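Local coordinates for protein tyrosinase (Aspergillus oryzae, PDB 6JU8) that probably oxidises L-tyrosine and L-dopa to L-dopaquinone with molecular oxygen at a dinuclear copper centre, as a tyrosinase of melanin biosynthesis, at residues 267-272 with 336-341; 330-335 with 374-379. The protein carries 1 engineered substitution. All blocks are in the same frame, centred on the assembly; numbering follows the deposited sequence.

Overall arrangement
Following the chain from its N terminus, helix 258-267 ends and runs into the loop 267-272, which lies against the last turn of helix 328-340; this is contact 1, closing a loop of 63 residues at the surface. Before the chain reaches 336-341 it passes through 330-335 on the same helix, which opens contact 2; that contact closes 38 residues later on helix 371-389, deep in the chain. The segments alternate, so the two closures cross rather than nest. Their centres are about 11 Å apart, and Asn334 joins them, probably hydrogen-bonding to Tyr271 and Gln272. Helix 328-340 thus stands between an outer loop and helix 371-389, and both contacts hold ligands of one copper.

Contact 1 (267-272 with 336-341); sequences EHPWYQ and HNWVGG. With CU (copper (II) ion), chain D.
The carbonyl oxygen of Pro269 is the polar point of this contact: Trp338 donates to it from NE1 at 3.1 Å (NE1 to O, 148° at the hydrogen), and water 1, which accepts from Asn337 ND2 at 2.9 Å, adds a weak bond. The oxygen lies in the indole plane, but NE1 stands well above the carbonyl plane. Trp338, with CG beside its backbone N (chi1 -59°), reaches out from helix 328-340 and lays one face of its indole against His268 and Pro269. Two CH-pi contacts cover that face: His268 CA lies 3.8 Å from the centroid of the six-membered ring, Pro269 CD equally close to that of the five-membered ring. At the far end, the CH2 corner of Trp338 points into the face of Trp270, 3.5 Å from its CZ3, an edge-to-face pair with planes at 66°. The Trp270 indole is itself held from outside the contact, its NE1 bonding to Pro281 O. Further along, the Tyr271 and Asn337 side chains cross at about a right angle, CD2 of Tyr271 lying 3.7 Å from ND2 of Asn337; the phenol oxygen bonds to Glu311 and Asn333. One turn carries both Trp338 and the copper ligand His336, so the indole, with one polar bond, two CH-pi contacts and an aromatic edge, fastens the surface loop to a helix that binds copper at its inner side.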
loop_
_atom_site.group_PDB
_atom_site.type_symbol
_atom_site.label_atom_id
_atom_site.label_comp_id
_atom_site.label_asym_id
_atom_site.label_seq_id
_atom_site.Cartn_x
_atom_site.Cartn_y
_atom_site.Cartn_z
ATOM N N GLU A 267 8.375 -8.721 15.147
ATOM C CA GLU A 267 8.201 -8.283 16.534
ATOM C C GLU A 267 7.383 -9.277 17.362
ATOM O O GLU A 267 7.478 -9.234 18.590
ATOM C CB GLU A 267 7.526 -6.907 16.596
ATOM C CG GLU A 267 8.445 -5.781 16.127
ATOM C CD GLU A 267 8.089 -4.427 16.692
ATOM O OE1 GLU A 267 8.881 -3.491 16.474
ATOM O OE2 GLU A 267 7.039 -4.276 17.347
ATOM N N HIS A 268 6.630 -10.141 16.703
ATOM C CA HIS A 268 5.837 -11.209 17.286
ATOM C C HIS A 268 5.083 -10.832 18.548
ATOM O O HIS A 268 5.273 -11.477 19.584
ATOM C CB HIS A 268 6.729 -12.441 17.510
ATOM C CG HIS A 268 7.961 -12.214 18.320
ATOM N ND1 HIS A 268 7.981 -12.142 19.691
ATOM C CD2 HIS A 268 9.246 -12.053 17.918
ATOM C CE1 HIS A 268 9.216 -11.924 20.125
ATOM N NE2 HIS A 268 10.000 -11.892 19.069
ATOM N N PRO A 269 4.190 -9.845 18.495
ATOM C CA PRO A 269 3.422 -9.486 19.699
ATOM C C PRO A 269 2.315 -10.482 19.975
ATOM O O PRO A 269 1.170 -10.310 19.551
ATOM C CB PRO A 269 2.895 -8.099 19.322
ATOM C CG PRO A 269 2.771 -8.116 17.834
ATOM C CD PRO A 269 3.884 -8.991 17.337
ATOM N N TRP A 270 2.695 -11.552 20.696
ATOM C CA TRP A 270 1.741 -12.608 21.021
ATOM C C TRP A 270 0.582 -12.042 21.833
ATOM O O TRP A 270 0.845 -11.255 22.762
ATOM C CB TRP A 270 2.401 -13.707 21.874
ATOM C CG TRP A 270 3.635 -14.253 21.200
ATOM C CD1 TRP A 270 4.945 -13.973 21.475
ATOM C CD2 TRP A 270 3.668 -15.199 20.126
ATOM N NE1 TRP A 270 5.782 -14.676 20.637
ATOM C CE2 TRP A 270 5.017 -15.435 19.799
ATOM C CE3 TRP A 270 2.654 -15.861 19.426
ATOM C CZ2 TRP A 270 5.384 -16.316 18.779
ATOM C CZ3 TRP A 270 3.045 -16.730 18.413
ATOM C CH2 TRP A 270 4.380 -16.956 18.090
ATOM N N TYR A 271 -0.656 -12.432 21.565
ATOM C CA TYR A 271 -1.765 -11.890 22.365
ATOM C C TYR A 271 -1.925 -12.636 23.692
ATOM O O TYR A 271 -2.488 -12.100 24.662
ATOM C CB TYR A 271 -3.082 -11.854 21.587
ATOM C CG TYR A 271 -3.719 -13.187 21.249
ATOM C CD1 TYR A 271 -4.478 -13.900 22.170
ATOM C CD2 TYR A 271 -3.543 -13.737 19.981
ATOM C CE1 TYR A 271 -5.064 -15.128 21.874
ATOM C CE2 TYR A 271 -4.117 -14.952 19.675
ATOM C CZ TYR A 271 -4.873 -15.642 20.605
ATOM O OH TYR A 271 -5.432 -16.860 20.254
ATOM N N GLN A 272 -1.441 -13.867 23.762
ATOM C CA GLN A 272 -1.576 -14.647 24.993
ATOM C C GLN A 272 -0.675 -14.107 26.104
ATOM O O GLN A 272 0.349 -13.482 25.835
ATOM C CB GLN A 272 -1.217 -16.104 24.708
ATOM C CG GLN A 272 -2.210 -16.874 23.857
ATOM C CD GLN A 272 -1.898 -16.716 22.379
ATOM O OE1 GLN A 272 -1.085 -15.892 21.949
ATOM N NE2 GLN A 272 -2.596 -17.490 21.570
ATOM N N HIS A 336 -2.605 -14.628 11.819
ATOM C CA HIS A 336 -3.726 -13.872 11.250
ATOM C C HIS A 336 -3.688 -12.409 11.700
ATOM O O HIS A 336 -3.833 -11.481 10.897
ATOM C CB HIS A 336 -5.047 -14.481 11.711
ATOM C CG HIS A 336 -5.650 -15.523 10.826
ATOM N ND1 HIS A 336 -6.283 -15.198 9.642
ATOM C CD2 HIS A 336 -5.766 -16.867 10.947
ATOM C CE1 HIS A 336 -6.769 -16.285 9.079
ATOM N NE2 HIS A 336 -6.441 -17.327 9.824
ATOM N N ASN A 337 -3.500 -12.192 13.011
ATOM C CA ASN A 337 -3.493 -10.816 13.525
ATOM C C ASN A 337 -2.353 -10.016 12.907
ATOM O O ASN A 337 -2.526 -8.838 12.544
ATOM C CB ASN A 337 -3.337 -10.828 15.045
ATOM C CG ASN A 337 -4.608 -11.271 15.744
ATOM O OD1 ASN A 337 -5.690 -11.238 15.172
ATOM N ND2 ASN A 337 -4.428 -11.662 17.004
ATOM N N TRP A 338 -1.175 -10.631 12.841
ATOM C CA TRP A 338 0.022 -9.891 12.412
ATOM C C TRP A 338 -0.021 -9.586 10.927
ATOM O O TRP A 338 0.532 -8.580 10.499
ATOM C CB TRP A 338 1.300 -10.669 12.783
ATOM C CG TRP A 338 1.394 -10.918 14.260
ATOM C CD1 TRP A 338 0.776 -10.235 15.265
ATOM C CD2 TRP A 338 2.178 -11.953 14.863
ATOM N NE1 TRP A 338 1.127 -10.801 16.472
ATOM C CE2 TRP A 338 1.983 -11.844 16.257
ATOM C CE3 TRP A 338 3.026 -12.967 14.387
ATOM C CZ2 TRP A 338 2.591 -12.699 17.183
ATOM C CZ3 TRP A 338 3.618 -13.801 15.305
ATOM C CH2 TRP A 338 3.418 -13.672 16.694
ATOM N N VAL A 339 -0.672 -10.435 10.126
ATOM C CA VAL A 339 -0.800 -10.158 8.688
ATOM C C VAL A 339 -1.856 -9.097 8.444
ATOM O O VAL A 339 -1.656 -8.196 7.625
ATOM C CB VAL A 339 -1.176 -11.440 7.925
ATOM C CG1 VAL A 339 -1.521 -11.151 6.468
ATOM C CG2 VAL A 339 -0.024 -12.444 7.986
ATOM N N GLY A 340 -3.000 -9.196 9.115
ATOM C CA GLY A 340 -4.153 -8.383 8.789
ATOM C C GLY A 340 -4.133 -7.008 9.431
ATOM O O GLY A 340 -4.695 -6.063 8.880
ATOM N N GLY A 341 -3.521 -6.925 10.617
ATOM C CA GLY A 341 -3.619 -5.727 11.439
ATOM C C GLY A 341 -4.747 -5.924 12.444
ATOM O O GLY A 341 -5.874 -6.241 12.042
HETATM CU CU CU D . -7.029 -19.108 9.568
HETATM O O HOH W 1 -1.687 -11.447 18.023
HETATM O O HOH W 2 -9.243 -19.534 9.841
#

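Contact 2 (330-335 with 374-379); sequences AIHNNV and LHHCNI. With CU (copper (II) ion), chain D.
His375 meets helix 328-340 before any other residue of 374-379: its NE2 donates to the backbone oxygen of His332, a long bond of 3.3 Å between NE2 and O, with 152° at the hydrogen. With CG anti to the backbone N (chi1 179°), the ring extends across the gap between the helices, and the acceptor sits near its plane. On the CE1 side Val335 CG1 packs at 3.4 Å from CE1. The imidazoles of His375 and His332 are nearly parallel but stepped in height, meeting rim to rim, neither over the face of the other. His376 comes next and turns to the metal, binding copper through NE2 at 1.9 Å, while His332 NE2 holds the same ion at 2.2 Å; His336 and water 2 complete the set. The His376 ring also stacks on His107, a ligand of the other copper. A turn later Ile379 sets CD1 3.7 Å from His332 CB, and its CG1 lies above the rim of one face of the His375 ring. At its other nitrogen, ND1, His332 bonds to Glu329 O and weakly to Asn333 OD1, which should help fix the ring's rotation. The segments 330-335 and 374-379 run nearly antiparallel, at 161°, and their helices supply three histidines to one copper, as is characteristic of the type 3 dicopper centre of tyrosinases.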
loop_
_atom_site.group_PDB
_atom_site.type_symbol
_atom_site.label_atom_id
_atom_site.label_comp_id
_atom_site.label_asym_id
_atom_site.label_seq_id
_atom_site.Cartn_x
_atom_site.Cartn_y
_atom_site.Cartn_z
ATOM N N ALA A 330 -3.400 -21.556 18.124
ATOM C CA ALA A 330 -2.973 -20.308 18.769
ATOM C C ALA A 330 -1.905 -19.617 17.936
ATOM O O ALA A 330 -1.910 -18.390 17.767
ATOM C CB ALA A 330 -2.483 -20.628 20.186
ATOM N N ILE A 331 -0.907 -20.366 17.448
ATOM C CA ILE A 331 0.106 -19.744 16.594
ATOM C C ILE A 331 -0.576 -19.134 15.371
ATOM O O ILE A 331 -0.352 -17.989 14.976
ATOM C CB ILE A 331 1.204 -20.727 16.157
ATOM C CG1 ILE A 331 2.035 -21.202 17.361
ATOM C CG2 ILE A 331 2.095 -20.108 15.093
ATOM C CD1 ILE A 331 3.061 -22.272 17.032
ATOM N N HIS A 332 -1.420 -19.933 14.720
ATOM C CA HIS A 332 -2.172 -19.510 13.543
ATOM C C HIS A 332 -2.978 -18.246 13.801
ATOM O O HIS A 332 -3.069 -17.396 12.903
ATOM C CB HIS A 332 -3.079 -20.670 13.125
ATOM C CG HIS A 332 -4.447 -20.321 12.634
ATOM N ND1 HIS A 332 -5.518 -20.068 13.474
ATOM C CD2 HIS A 332 -4.940 -20.247 11.375
ATOM C CE1 HIS A 332 -6.598 -19.840 12.741
ATOM N NE2 HIS A 332 -6.283 -19.936 11.442
ATOM N N ASN A 333 -3.572 -18.092 14.981
ATOM C CA ASN A 333 -4.384 -16.913 15.322
ATOM C C ASN A 333 -3.505 -15.681 15.374
ATOM O O ASN A 333 -3.895 -14.611 14.885
ATOM C CB ASN A 333 -5.015 -17.136 16.700
ATOM C CG ASN A 333 -6.147 -18.143 16.745
ATOM O OD1 ASN A 333 -6.577 -18.654 15.726
ATOM N ND2 ASN A 333 -6.577 -18.445 17.970
ATOM N N ASN A 334 -2.337 -15.803 15.987
ATOM C CA ASN A 334 -1.401 -14.681 16.035
ATOM C C ASN A 334 -0.984 -14.298 14.623
ATOM O O ASN A 334 -0.931 -13.105 14.282
ATOM C CB ASN A 334 -0.199 -15.062 16.898
ATOM C CG ASN A 334 -0.509 -14.909 18.367
ATOM O OD1 ASN A 334 -0.485 -13.797 18.902
ATOM N ND2 ASN A 334 -0.766 -16.019 19.043
ATOM N N VAL A 335 -0.647 -15.266 13.766
ATOM C CA VAL A 335 -0.220 -14.906 12.408
ATOM C C VAL A 335 -1.343 -14.197 11.676
ATOM O O VAL A 335 -1.098 -13.197 10.986
ATOM C CB VAL A 335 0.277 -16.153 11.656
ATOM C CG1 VAL A 335 0.590 -15.781 10.222
ATOM C CG2 VAL A 335 1.508 -16.714 12.351
ATOM N N LEU A 374 -2.887 -19.258 1.533
ATOM C CA LEU A 374 -1.451 -19.581 1.606
ATOM C C LEU A 374 -1.009 -19.817 3.036
ATOM O O LEU A 374 -0.238 -20.744 3.311
ATOM C CB LEU A 374 -0.662 -18.438 0.966
ATOM C CG LEU A 374 -1.062 -18.028 -0.448
ATOM C CD1 LEU A 374 -0.183 -16.874 -0.916
ATOM C CD2 LEU A 374 -1.014 -19.185 -1.439
ATOM N N HIS A 375 -1.556 -19.015 3.941
ATOM C CA HIS A 375 -1.387 -19.267 5.379
ATOM C C HIS A 375 -1.937 -20.636 5.746
ATOM O O HIS A 375 -1.264 -21.461 6.392
ATOM C CB HIS A 375 -2.107 -18.154 6.149
ATOM C CG HIS A 375 -2.050 -18.285 7.632
ATOM N ND1 HIS A 375 -0.905 -18.630 8.315
ATOM C CD2 HIS A 375 -3.026 -18.040 8.560
ATOM C CE1 HIS A 375 -1.195 -18.621 9.613
ATOM N NE2 HIS A 375 -2.467 -18.273 9.802
ATOM N N HIS A 376 -3.202 -20.905 5.353
ATOM C CA HIS A 376 -3.763 -22.200 5.723
ATOM C C HIS A 376 -3.083 -23.353 5.012
ATOM O O HIS A 376 -3.052 -24.458 5.557
ATOM C CB HIS A 376 -5.288 -22.200 5.487
ATOM C CG HIS A 376 -5.933 -21.715 6.769
ATOM N ND1 HIS A 376 -6.025 -22.548 7.864
ATOM C CD2 HIS A 376 -6.345 -20.497 7.180
ATOM C CE1 HIS A 376 -6.535 -21.869 8.876
ATOM N NE2 HIS A 376 -6.746 -20.596 8.491
ATOM N N CYS A 377 -2.486 -23.137 3.850
ATOM C CA CYS A 377 -1.694 -24.187 3.241
ATOM C C CYS A 377 -0.499 -24.529 4.125
ATOM O O CYS A 377 -0.211 -25.728 4.362
ATOM C CB CYS A 377 -1.342 -23.777 1.796
ATOM S SG CYS A 377 -0.644 -25.222 0.936
ATOM N N ASN A 378 0.157 -23.532 4.729
ATOM C CA ASN A 378 1.221 -23.863 5.676
ATOM C C ASN A 378 0.687 -24.454 6.973
ATOM O O ASN A 378 1.346 -25.324 7.556
ATOM C CB ASN A 378 2.106 -22.649 6.020
ATOM C CG ASN A 378 3.417 -23.123 6.629
ATOM O OD1 ASN A 378 4.044 -24.059 6.099
ATOM N ND2 ASN A 378 3.849 -22.535 7.730
ATOM N N ILE A 379 -0.483 -24.036 7.454
ATOM C CA ILE A 379 -1.045 -24.689 8.651
ATOM C C ILE A 379 -1.302 -26.161 8.354
ATOM O O ILE A 379 -1.070 -27.025 9.219
ATOM C CB ILE A 379 -2.288 -23.938 9.126
ATOM C CG1 ILE A 379 -1.928 -22.503 9.544
ATOM C CG2 ILE A 379 -3.037 -24.694 10.219
ATOM C CD1 ILE A 379 -0.891 -22.429 10.658
HETATM CU CU CU D . -7.029 -19.108 9.568
HETATM O O HOH W 2 -9.243 -19.534 9.841
#